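Putative exported protein (Bordetella pertussis Tohama I, PDB 2PFZ) binds pyroglutamic acid as an extracytoplasmic solute receptor of the DctP family, probably delivering it to a tripartite ATP-independent periplasmic transporter. Local coordinates at residues A[79-88]-A[200-208]; A[113-121]-A[232-243]. One frame throughout, in Å; residues are numbered along the deposited sequence.

Interaction 1: A[79-88]-A[200-208]; sequences DGLPFLATGY and DTEAWLPKN
Asp79 and Lys207 form a buried salt bridge in which the lysine wraps around a single carboxylate oxygen. From Lys207 CB, 3.3 Å from Asp79 OD2, CG stays beside the same oxygen, CD swings wider to 4.1 Å from it, and CE returns to 3.6 Å. Bends at chi3 (-62°) and chi4 (-55°) fold the chain back, bringing NZ to 2.7 Å from Asp79 OD2 on the anti lone pair. Gln98 offers NZ a second partner, and Lys207 N adds a weak bond to Asp79 OD2. The other oxygen, OD1, accepts from a water that also donates to Lys207 O. This grip ties the loop leading into helix 88-107 to the start of strand 207-213, in a periplasmic binding protein of the DctP family, beside Pro206 of the pyroglutamate pocket. Farther along, Gly80 CA lies over the five-membered ring of the Trp204 indole, whose NE1 bonds to Tyr144. Phe83 N donates to Ala203 O at 2.9 Å, in the carbonyl plane, while the Phe83 ring has Ala203 CA over one face. Leu205 splits its methyls: CD1 reaches Gly87 N at 3.6 Å, and CD2 sits over the centre of the Tyr88 ring, 3.7 Å from its centroid.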
loop_
_atom_site.group_PDB
_atom_site.type_symbol
_atom_site.label_atom_id
_atom_site.label_comp_id
_atom_site.label_asym_id
_atom_site.label_seq_id
_atom_site.Cartn_x
_atom_site.Cartn_y
_atom_site.Cartn_z
ATOM N N ASP A 79 -1.778 -4.186 -7.931
ATOM C CA ASP A 79 -1.817 -4.803 -6.592
ATOM C C ASP A 79 -3.031 -4.396 -5.723
ATOM O O ASP A 79 -3.129 -4.814 -4.566
ATOM C CB ASP A 79 -0.471 -4.648 -5.852
ATOM C CG ASP A 79 -0.209 -3.240 -5.343
ATOM O OD1 ASP A 79 -1.160 -2.440 -5.142
ATOM O OD2 ASP A 79 0.983 -2.948 -5.077
ATOM N N GLY A 80 -3.946 -3.608 -6.299
ATOM C CA GLY A 80 -5.198 -3.268 -5.628
ATOM C C GLY A 80 -6.386 -4.021 -6.190
ATOM O O GLY A 80 -7.522 -3.825 -5.731
ATOM N N LEU A 81 -6.174 -4.827 -7.229
ATOM C CA LEU A 81 -7.300 -5.600 -7.801
ATOM C C LEU A 81 -7.669 -6.706 -6.815
ATOM O O LEU A 81 -6.770 -7.423 -6.388
ATOM C CB LEU A 81 -6.881 -6.225 -9.137
ATOM C CG LEU A 81 -6.578 -5.228 -10.258
ATOM C CD1 LEU A 81 -6.091 -5.998 -11.512
ATOM C CD2 LEU A 81 -7.794 -4.348 -10.582
ATOM N N PRO A 82 -8.962 -6.822 -6.413
ATOM C CA PRO A 82 -9.314 -7.887 -5.433
ATOM C C PRO A 82 -9.307 -9.308 -5.992
ATOM O O PRO A 82 -9.559 -9.547 -7.182
ATOM C CB PRO A 82 -10.741 -7.525 -4.959
ATOM C CG PRO A 82 -11.252 -6.539 -5.892
ATOM C CD PRO A 82 -10.116 -5.968 -6.755
ATOM N N PHE A 83 -8.974 -10.241 -5.119
ATOM C CA PHE A 83 -8.999 -11.664 -5.440
ATOM C C PHE A 83 -8.192 -12.096 -6.664
ATOM O O PHE A 83 -8.624 -12.915 -7.466
ATOM C CB PHE A 83 -10.455 -12.178 -5.382
ATOM C CG PHE A 83 -10.947 -12.217 -3.969
ATOM C CD1 PHE A 83 -10.654 -13.323 -3.175
ATOM C CD2 PHE A 83 -11.569 -11.122 -3.395
ATOM C CE1 PHE A 83 -11.018 -13.361 -1.851
ATOM C CE2 PHE A 83 -11.950 -11.176 -2.024
ATOM C CZ PHE A 83 -11.660 -12.311 -1.292
ATOM N N LEU A 84 -7.006 -11.508 -6.765
ATOM C CA LEU A 84 -6.012 -11.850 -7.762
ATOM C C LEU A 84 -4.789 -12.439 -7.054
ATOM O O LEU A 84 -4.258 -13.452 -7.510
ATOM C CB LEU A 84 -5.621 -10.603 -8.567
ATOM C CG LEU A 84 -4.532 -10.803 -9.614
ATOM C CD1 LEU A 84 -4.943 -11.807 -10.673
ATOM C CD2 LEU A 84 -4.227 -9.444 -10.201
ATOM N N ALA A 85 -4.351 -11.813 -5.945
ATOM C CA ALA A 85 -3.219 -12.298 -5.178
ATOM C C ALA A 85 -3.572 -12.056 -3.725
ATOM O O ALA A 85 -3.563 -10.916 -3.243
ATOM C CB ALA A 85 -1.888 -11.572 -5.574
ATOM N N THR A 86 -3.920 -13.136 -3.031
ATOM C CA THR A 86 -4.598 -13.017 -1.745
ATOM C C THR A 86 -3.746 -13.603 -0.610
ATOM O O THR A 86 -4.264 -14.134 0.363
ATOM C CB THR A 86 -5.958 -13.760 -1.809
ATOM O OG1 THR A 86 -5.723 -15.112 -2.235
ATOM C CG2 THR A 86 -6.915 -13.070 -2.799
ATOM N N GLY A 87 -2.432 -13.493 -0.733
ATOM C CA GLY A 87 -1.518 -13.935 0.323
ATOM C C GLY A 87 -0.150 -13.352 0.044
ATOM O O GLY A 87 0.071 -12.808 -1.035
ATOM N N TYR A 88 0.764 -13.478 1.010
ATOM C CA TYR A 88 2.118 -12.908 0.866
ATOM C C TYR A 88 2.915 -13.501 -0.309
ATOM O O TYR A 88 3.587 -12.772 -1.035
ATOM C CB TYR A 88 2.884 -13.001 2.179
ATOM C CG TYR A 88 2.517 -11.904 3.157
ATOM C CD1 TYR A 88 3.069 -10.625 3.033
ATOM C CD2 TYR A 88 1.576 -12.119 4.182
ATOM C CE1 TYR A 88 2.739 -9.588 3.921
ATOM C CE2 TYR A 88 1.247 -11.079 5.084
ATOM C CZ TYR A 88 1.831 -9.822 4.931
ATOM O OH TYR A 88 1.530 -8.802 5.814
ATOM N N ASP A 200 -11.676 -10.688 7.762
ATOM C CA ASP A 200 -10.324 -10.988 7.280
ATOM C C ASP A 200 -10.387 -11.551 5.857
ATOM O O ASP A 200 -10.000 -12.707 5.603
ATOM C CB ASP A 200 -9.704 -11.995 8.255
ATOM C CG ASP A 200 -8.184 -12.140 8.118
ATOM O OD1 ASP A 200 -7.509 -11.252 7.539
ATOM O OD2 ASP A 200 -7.662 -13.137 8.659
ATOM N N THR A 201 -10.839 -10.725 4.916
ATOM C CA THR A 201 -11.010 -11.171 3.529
ATOM C C THR A 201 -9.701 -11.423 2.782
ATOM O O THR A 201 -9.706 -12.103 1.735
ATOM C CB THR A 201 -11.881 -10.197 2.714
ATOM O OG1 THR A 201 -11.348 -8.862 2.790
ATOM C CG2 THR A 201 -13.311 -10.201 3.280
ATOM N N GLU A 202 -8.600 -10.842 3.278
ATOM C CA GLU A 202 -7.298 -10.981 2.612
ATOM C C GLU A 202 -7.473 -10.754 1.111
ATOM O O GLU A 202 -6.891 -11.471 0.270
ATOM C CB GLU A 202 -6.642 -12.364 2.898
ATOM C CG GLU A 202 -6.582 -12.728 4.386
ATOM C CD GLU A 202 -5.719 -13.951 4.665
ATOM O OE1 GLU A 202 -5.934 -15.006 4.021
ATOM O OE2 GLU A 202 -4.819 -13.837 5.531
ATOM N N ALA A 203 -8.226 -9.708 0.772
ATOM C CA ALA A 203 -8.676 -9.479 -0.607
ATOM C C ALA A 203 -7.575 -9.058 -1.557
ATOM O O ALA A 203 -7.606 -9.401 -2.749
ATOM C CB ALA A 203 -9.877 -8.476 -0.644
ATOM N N TRP A 204 -6.598 -8.320 -1.031
ATOM C CA TRP A 204 -5.423 -7.933 -1.818
ATOM C C TRP A 204 -4.350 -7.511 -0.832
ATOM O O TRP A 204 -4.622 -7.403 0.365
ATOM C CB TRP A 204 -5.749 -6.815 -2.843
ATOM C CG TRP A 204 -6.074 -5.468 -2.292
ATOM C CD1 TRP A 204 -5.195 -4.417 -2.090
ATOM C CD2 TRP A 204 -7.362 -4.995 -1.904
ATOM N NE1 TRP A 204 -5.868 -3.331 -1.553
ATOM C CE2 TRP A 204 -7.202 -3.659 -1.436
ATOM C CE3 TRP A 204 -8.645 -5.580 -1.880
ATOM C CZ2 TRP A 204 -8.280 -2.893 -0.966
ATOM C CZ3 TRP A 204 -9.729 -4.811 -1.409
ATOM C CH2 TRP A 204 -9.533 -3.480 -0.946
ATOM N N LEU A 205 -3.141 -7.269 -1.336
ATOM C CA LEU A 205 -2.052 -6.777 -0.520
ATOM C C LEU A 205 -1.416 -5.601 -1.274
ATOM O O LEU A 205 -0.550 -5.791 -2.126
ATOM C CB LEU A 205 -0.999 -7.855 -0.184
ATOM C CG LEU A 205 -1.303 -8.993 0.815
ATOM C CD1 LEU A 205 -2.194 -10.042 0.150
ATOM C CD2 LEU A 205 -0.025 -9.671 1.332
ATOM N N PRO A 206 -1.824 -4.383 -0.925
ATOM C CA PRO A 206 -1.337 -3.261 -1.714
ATOM C C PRO A 206 0.079 -2.927 -1.262
ATOM O O PRO A 206 0.396 -3.059 -0.083
ATOM C CB PRO A 206 -2.300 -2.132 -1.327
ATOM C CG PRO A 206 -2.701 -2.431 0.082
ATOM C CD PRO A 206 -2.590 -3.949 0.258
ATOM N N LYS A 207 0.929 -2.480 -2.182
ATOM C CA LYS A 207 2.320 -2.168 -1.804
ATOM C C LYS A 207 2.575 -0.676 -1.709
ATOM O O LYS A 207 1.978 0.110 -2.444
ATOM C CB LYS A 207 3.308 -2.781 -2.807
ATOM C CG LYS A 207 3.207 -4.325 -2.951
ATOM C CD LYS A 207 4.344 -4.930 -3.825
ATOM C CE LYS A 207 4.299 -4.388 -5.245
ATOM N NZ LYS A 207 2.949 -4.594 -5.871
ATOM N N ASN A 208 3.461 -0.305 -0.794
ATOM C CA ASN A 208 4.180 0.977 -0.886
ATOM C C ASN A 208 5.435 0.795 -1.717
ATOM O O ASN A 208 5.908 -0.335 -1.893
ATOM C CB ASN A 208 4.513 1.497 0.515
ATOM C CG ASN A 208 3.287 1.990 1.246
ATOM O OD1 ASN A 208 2.191 2.032 0.681
ATOM N ND2 ASN A 208 3.453 2.358 2.508
HETATM O O HOH W 1 -0.787 -0.226 -3.724
HETATM O O HOH W 2 -5.860 -9.447 -5.021
HETATM O O HOH W 3 -2.864 -8.315 -4.117
HETATM O O HOH W 4 -6.646 -15.694 1.621
#

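Interaction 2: A[113-121]-A[232-243]; sequences LLYSVAWPP and GAQAEERGWKLS. With PCA (pyroglutamic acid), chain B.
Strand 113-118, which leads into Trp119 of the pyroglutamate pocket, runs almost parallel to helix 232-243, their axes 6° apart in direction and 7.3 Å apart at closest approach. Tyr115 belongs to a classic beta bulge, in which it and Leu114 both face Val210. Its ring lies against the helix with Ala235 CB over one face, nearer the CE1-CZ side. Glu236 reaches up with CG anti to the backbone N (chi1 -163°) and an extended chain, and its OE1 accepts from Ser116 N at 3.0 Å, 24° out of the carboxylate plane. Tyr95 and a water held by Leu114 O also bond to this oxygen. Trp240 NE1 donates to a lone pair of Ser116 O at 2.8 Å, which helps fix the indole's rotation; its six-membered ring takes Ala118 CB over one face. Val117 CG2 packs on the backbone of Gly239, 3.6 Å from its C. One turn on, Ser243 OG donates to Ala118 O at 2.7 Å. The Trp119 indole lays one face against the pyroglutamate ring, with PCA CD 3.3 Å above the indole plane. In this DctP-family receptor, a helix thus packs along an edge strand of the antiparallel sheet whose continuation enters the ligand pocket.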
loop_
_atom_site.group_PDB
_atom_site.type_symbol
_atom_site.label_atom_id
_atom_site.label_comp_id
_atom_site.label_asym_id
_atom_site.label_seq_id
_atom_site.Cartn_x
_atom_site.Cartn_y
_atom_site.Cartn_z
ATOM N N LEU A 113 12.841 2.867 -8.924
ATOM C CA LEU A 113 12.217 2.076 -7.855
ATOM C C LEU A 113 13.298 1.518 -6.951
ATOM O O LEU A 113 14.103 0.670 -7.369
ATOM C CB LEU A 113 11.387 0.936 -8.433
ATOM C CG LEU A 113 10.750 -0.053 -7.437
ATOM C CD1 LEU A 113 9.801 0.653 -6.462
ATOM C CD2 LEU A 113 10.032 -1.168 -8.197
ATOM N N LEU A 114 13.320 1.963 -5.710
ATOM C CA LEU A 114 14.346 1.475 -4.793
ATOM C C LEU A 114 13.928 0.159 -4.147
ATOM O O LEU A 114 14.663 -0.813 -4.186
ATOM C CB LEU A 114 14.746 2.539 -3.758
ATOM C CG LEU A 114 15.937 2.125 -2.872
ATOM C CD1 LEU A 114 17.225 2.043 -3.697
ATOM C CD2 LEU A 114 16.127 3.062 -1.737
ATOM N N TYR A 115 12.760 0.137 -3.534
ATOM C CA TYR A 115 12.198 -1.100 -3.020
ATOM C C TYR A 115 10.698 -0.951 -2.826
ATOM O O TYR A 115 10.192 0.160 -2.825
ATOM C CB TYR A 115 12.887 -1.517 -1.746
ATOM C CG TYR A 115 12.587 -0.702 -0.512
ATOM C CD1 TYR A 115 13.395 0.387 -0.152
ATOM C CD2 TYR A 115 11.522 -1.052 0.342
ATOM C CE1 TYR A 115 13.153 1.102 1.012
ATOM C CE2 TYR A 115 11.281 -0.338 1.525
ATOM C CZ TYR A 115 12.101 0.742 1.840
ATOM O OH TYR A 115 11.874 1.463 2.998
ATOM N N SER A 116 9.998 -2.078 -2.713
ATOM C CA SER A 116 8.542 -2.060 -2.577
ATOM C C SER A 116 8.134 -3.111 -1.548
ATOM O O SER A 116 8.668 -4.230 -1.574
ATOM C CB SER A 116 7.876 -2.359 -3.926
ATOM O OG SER A 116 6.438 -2.256 -3.880
ATOM N N VAL A 117 7.250 -2.738 -0.612
ATOM C CA VAL A 117 6.779 -3.715 0.355
ATOM C C VAL A 117 5.272 -3.754 0.509
ATOM O O VAL A 117 4.615 -2.736 0.440
ATOM C CB VAL A 117 7.567 -3.788 1.726
ATOM C CG1 VAL A 117 8.834 -2.874 1.824
ATOM C CG2 VAL A 117 6.681 -3.787 2.958
ATOM N N ALA A 118 4.749 -4.960 0.684
ATOM C CA ALA A 118 3.306 -5.149 0.784
ATOM C C ALA A 118 2.804 -4.805 2.173
ATOM O O ALA A 118 3.397 -5.204 3.166
ATOM C CB ALA A 118 2.935 -6.600 0.458
ATOM N N TRP A 119 1.700 -4.064 2.216
ATOM C CA TRP A 119 0.864 -3.951 3.410
ATOM C C TRP A 119 0.247 -5.338 3.657
ATOM O O TRP A 119 0.196 -6.166 2.746
ATOM C CB TRP A 119 -0.284 -2.966 3.148
ATOM C CG TRP A 119 0.076 -1.497 3.182
ATOM C CD1 TRP A 119 0.502 -0.730 2.139
ATOM C CD2 TRP A 119 -0.032 -0.635 4.303
ATOM N NE1 TRP A 119 0.674 0.577 2.538
ATOM C CE2 TRP A 119 0.372 0.660 3.879
ATOM C CE3 TRP A 119 -0.396 -0.826 5.637
ATOM C CZ2 TRP A 119 0.386 1.752 4.737
ATOM C CZ3 TRP A 119 -0.374 0.261 6.494
ATOM C CH2 TRP A 119 0.004 1.539 6.036
ATOM N N PRO A 120 -0.228 -5.599 4.890
ATOM C CA PRO A 120 -0.918 -6.874 5.171
ATOM C C PRO A 120 -2.238 -7.070 4.393
ATOM O O PRO A 120 -2.779 -6.123 3.801
ATOM C CB PRO A 120 -1.138 -6.817 6.677
ATOM C CG PRO A 120 -0.028 -5.803 7.163
ATOM C CD PRO A 120 -0.074 -4.785 6.109
ATOM N N PRO A 121 -2.732 -8.322 4.344
ATOM C CA PRO A 121 -3.930 -8.615 3.554
ATOM C C PRO A 121 -5.143 -7.810 3.986
ATOM O O PRO A 121 -5.375 -7.625 5.185
ATOM C CB PRO A 121 -4.138 -10.108 3.798
ATOM C CG PRO A 121 -2.743 -10.621 4.085
ATOM C CD PRO A 121 -2.187 -9.551 4.969
ATOM N N GLY A 232 18.568 -0.463 0.243
ATOM C CA GLY A 232 17.247 -0.686 -0.375
ATOM C C GLY A 232 16.845 -2.153 -0.391
ATOM O O GLY A 232 15.718 -2.495 0.007
ATOM N N ALA A 233 17.754 -3.021 -0.850
ATOM C CA ALA A 233 17.519 -4.481 -0.836
ATOM C C ALA A 233 17.261 -5.041 0.558
ATOM O O ALA A 233 16.328 -5.847 0.745
ATOM C CB ALA A 233 18.680 -5.249 -1.534
ATOM N N GLN A 234 18.079 -4.634 1.534
ATOM C CA GLN A 234 17.872 -5.015 2.938
ATOM C C GLN A 234 16.495 -4.545 3.411
ATOM O O GLN A 234 15.793 -5.296 4.094
ATOM C CB GLN A 234 18.986 -4.443 3.847
ATOM C CG GLN A 234 20.358 -5.030 3.508
ATOM C CD GLN A 234 21.540 -4.430 4.293
ATOM O OE1 GLN A 234 21.389 -3.588 5.202
ATOM N NE2 GLN A 234 22.733 -4.873 3.931
ATOM N N ALA A 235 16.107 -3.318 3.032
ATOM C CA ALA A 235 14.802 -2.737 3.449
ATOM C C ALA A 235 13.632 -3.540 2.887
ATOM O O ALA A 235 12.626 -3.749 3.582
ATOM C CB ALA A 235 14.682 -1.276 3.016
ATOM N N GLU A 236 13.752 -3.965 1.629
ATOM C CA GLU A 236 12.716 -4.789 1.022
ATOM C C GLU A 236 12.556 -6.101 1.754
ATOM O O GLU A 236 11.445 -6.497 2.026
ATOM C CB GLU A 236 12.966 -5.065 -0.447
ATOM C CG GLU A 236 11.693 -5.554 -1.162
ATOM C CD GLU A 236 11.839 -5.564 -2.659
ATOM O OE1 GLU A 236 11.689 -4.483 -3.283
ATOM O OE2 GLU A 236 12.075 -6.665 -3.230
ATOM N N GLU A 237 13.670 -6.774 2.041
ATOM C CA GLU A 237 13.650 -8.060 2.753
ATOM C C GLU A 237 13.020 -7.921 4.132
ATOM O O GLU A 237 12.104 -8.680 4.498
ATOM C CB GLU A 237 15.085 -8.632 2.871
ATOM C CG GLU A 237 15.156 -9.955 3.647
ATOM C CD GLU A 237 16.217 -10.927 3.133
ATOM O OE1 GLU A 237 16.410 -11.031 1.898
ATOM O OE2 GLU A 237 16.846 -11.611 3.982
ATOM N N ARG A 238 13.509 -6.934 4.884
ATOM C CA ARG A 238 13.026 -6.670 6.233
ATOM C C ARG A 238 11.552 -6.256 6.225
ATOM O O ARG A 238 10.810 -6.634 7.120
ATOM C CB ARG A 238 13.869 -5.580 6.908
ATOM C CG ARG A 238 13.497 -5.258 8.373
ATOM C CD ARG A 238 14.246 -4.031 8.907
ATOM N NE ARG A 238 15.591 -3.949 8.391
ATOM C CZ ARG A 238 16.087 -3.012 7.574
ATOM N NH1 ARG A 238 15.371 -1.969 7.109
ATOM N NH2 ARG A 238 17.351 -3.148 7.226
ATOM N N GLY A 239 11.146 -5.450 5.241
ATOM C CA GLY A 239 9.776 -4.906 5.187
ATOM C C GLY A 239 8.751 -6.009 4.933
ATOM O O GLY A 239 7.696 -6.066 5.596
ATOM N N TRP A 240 9.052 -6.893 3.989
ATOM C CA TRP A 240 8.145 -8.027 3.734
ATOM C C TRP A 240 8.072 -8.924 4.969
ATOM O O TRP A 240 6.990 -9.405 5.338
ATOM C CB TRP A 240 8.586 -8.830 2.502
ATOM C CG TRP A 240 8.201 -8.161 1.225
ATOM C CD1 TRP A 240 8.856 -7.124 0.600
ATOM C CD2 TRP A 240 7.066 -8.473 0.409
ATOM N NE1 TRP A 240 8.190 -6.774 -0.553
ATOM C CE2 TRP A 240 7.084 -7.585 -0.690
ATOM C CE3 TRP A 240 6.041 -9.433 0.494
ATOM C CZ2 TRP A 240 6.102 -7.611 -1.693
ATOM C CZ3 TRP A 240 5.053 -9.452 -0.511
ATOM C CH2 TRP A 240 5.096 -8.562 -1.583
ATOM N N LYS A 241 9.236 -9.139 5.586
ATOM C CA LYS A 241 9.359 -9.895 6.832
ATOM C C LYS A 241 8.473 -9.327 7.940
ATOM O O LYS A 241 7.652 -10.054 8.525
ATOM C CB LYS A 241 10.841 -9.944 7.267
ATOM C CG LYS A 241 11.140 -10.723 8.555
ATOM C CD LYS A 241 12.598 -10.462 9.012
ATOM C CE LYS A 241 12.909 -11.108 10.387
ATOM N NZ LYS A 241 12.480 -12.544 10.497
ATOM N N LEU A 242 8.618 -8.033 8.221
ATOM C CA LEU A 242 7.880 -7.407 9.328
ATOM C C LEU A 242 6.380 -7.303 9.035
ATOM O O LEU A 242 5.560 -7.411 9.949
ATOM C CB LEU A 242 8.464 -6.042 9.697
ATOM C CG LEU A 242 9.786 -5.978 10.518
ATOM C CD1 LEU A 242 10.947 -6.990 10.121
ATOM C CD2 LEU A 242 10.315 -4.541 10.516
ATOM N N SER A 243 6.031 -7.132 7.762
ATOM C CA SER A 243 4.636 -7.026 7.372
ATOM C C SER A 243 3.912 -8.328 7.704
ATOM O O SER A 243 2.875 -8.318 8.368
ATOM C CB SER A 243 4.523 -6.738 5.873
ATOM O OG SER A 243 3.159 -6.492 5.529
HETATM N N PCA B . -3.356 0.887 5.173
HETATM C CA PCA B . -3.230 2.067 4.295
HETATM C CB PCA B . -3.164 1.652 2.825
HETATM C CG PCA B . -3.299 0.141 2.807
HETATM C CD PCA B . -3.350 -0.232 4.260
HETATM O OE PCA B . -3.346 -1.407 4.659
HETATM C C PCA B . -4.487 2.885 4.482
HETATM O O PCA B . -4.549 4.072 4.138
HETATM O OXT PCA B . -5.477 2.337 4.995
HETATM O O HOH W 5 13.932 -3.785 -5.090
#

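In the fold
Interactions 1 and 2, with centres about 15 Å apart, meet in the antiparallel sheet where strands 207-213 and 111-118 are neighbours. Asn208 joins them twice: its OD1 probably accepts a hydrogen bond from Trp119 NE1 at 2.8 Å, and its O probably accepts one from Ser116 OG at 2.8 Å. Asn208 thus probably helps to orient the indole that packs against the ligand. A second junction forms at Tyr88, whose OH bonds to Ser243 OG and lies 3.2 Å from Pro120 CA. Both contacts supply pocket residues, Pro206 from segment 200-208 and Trp119 from segment 113-121, while Arg142, Ser181, Ser182 and Thr185 hydrogen-bond the pyroglutamate.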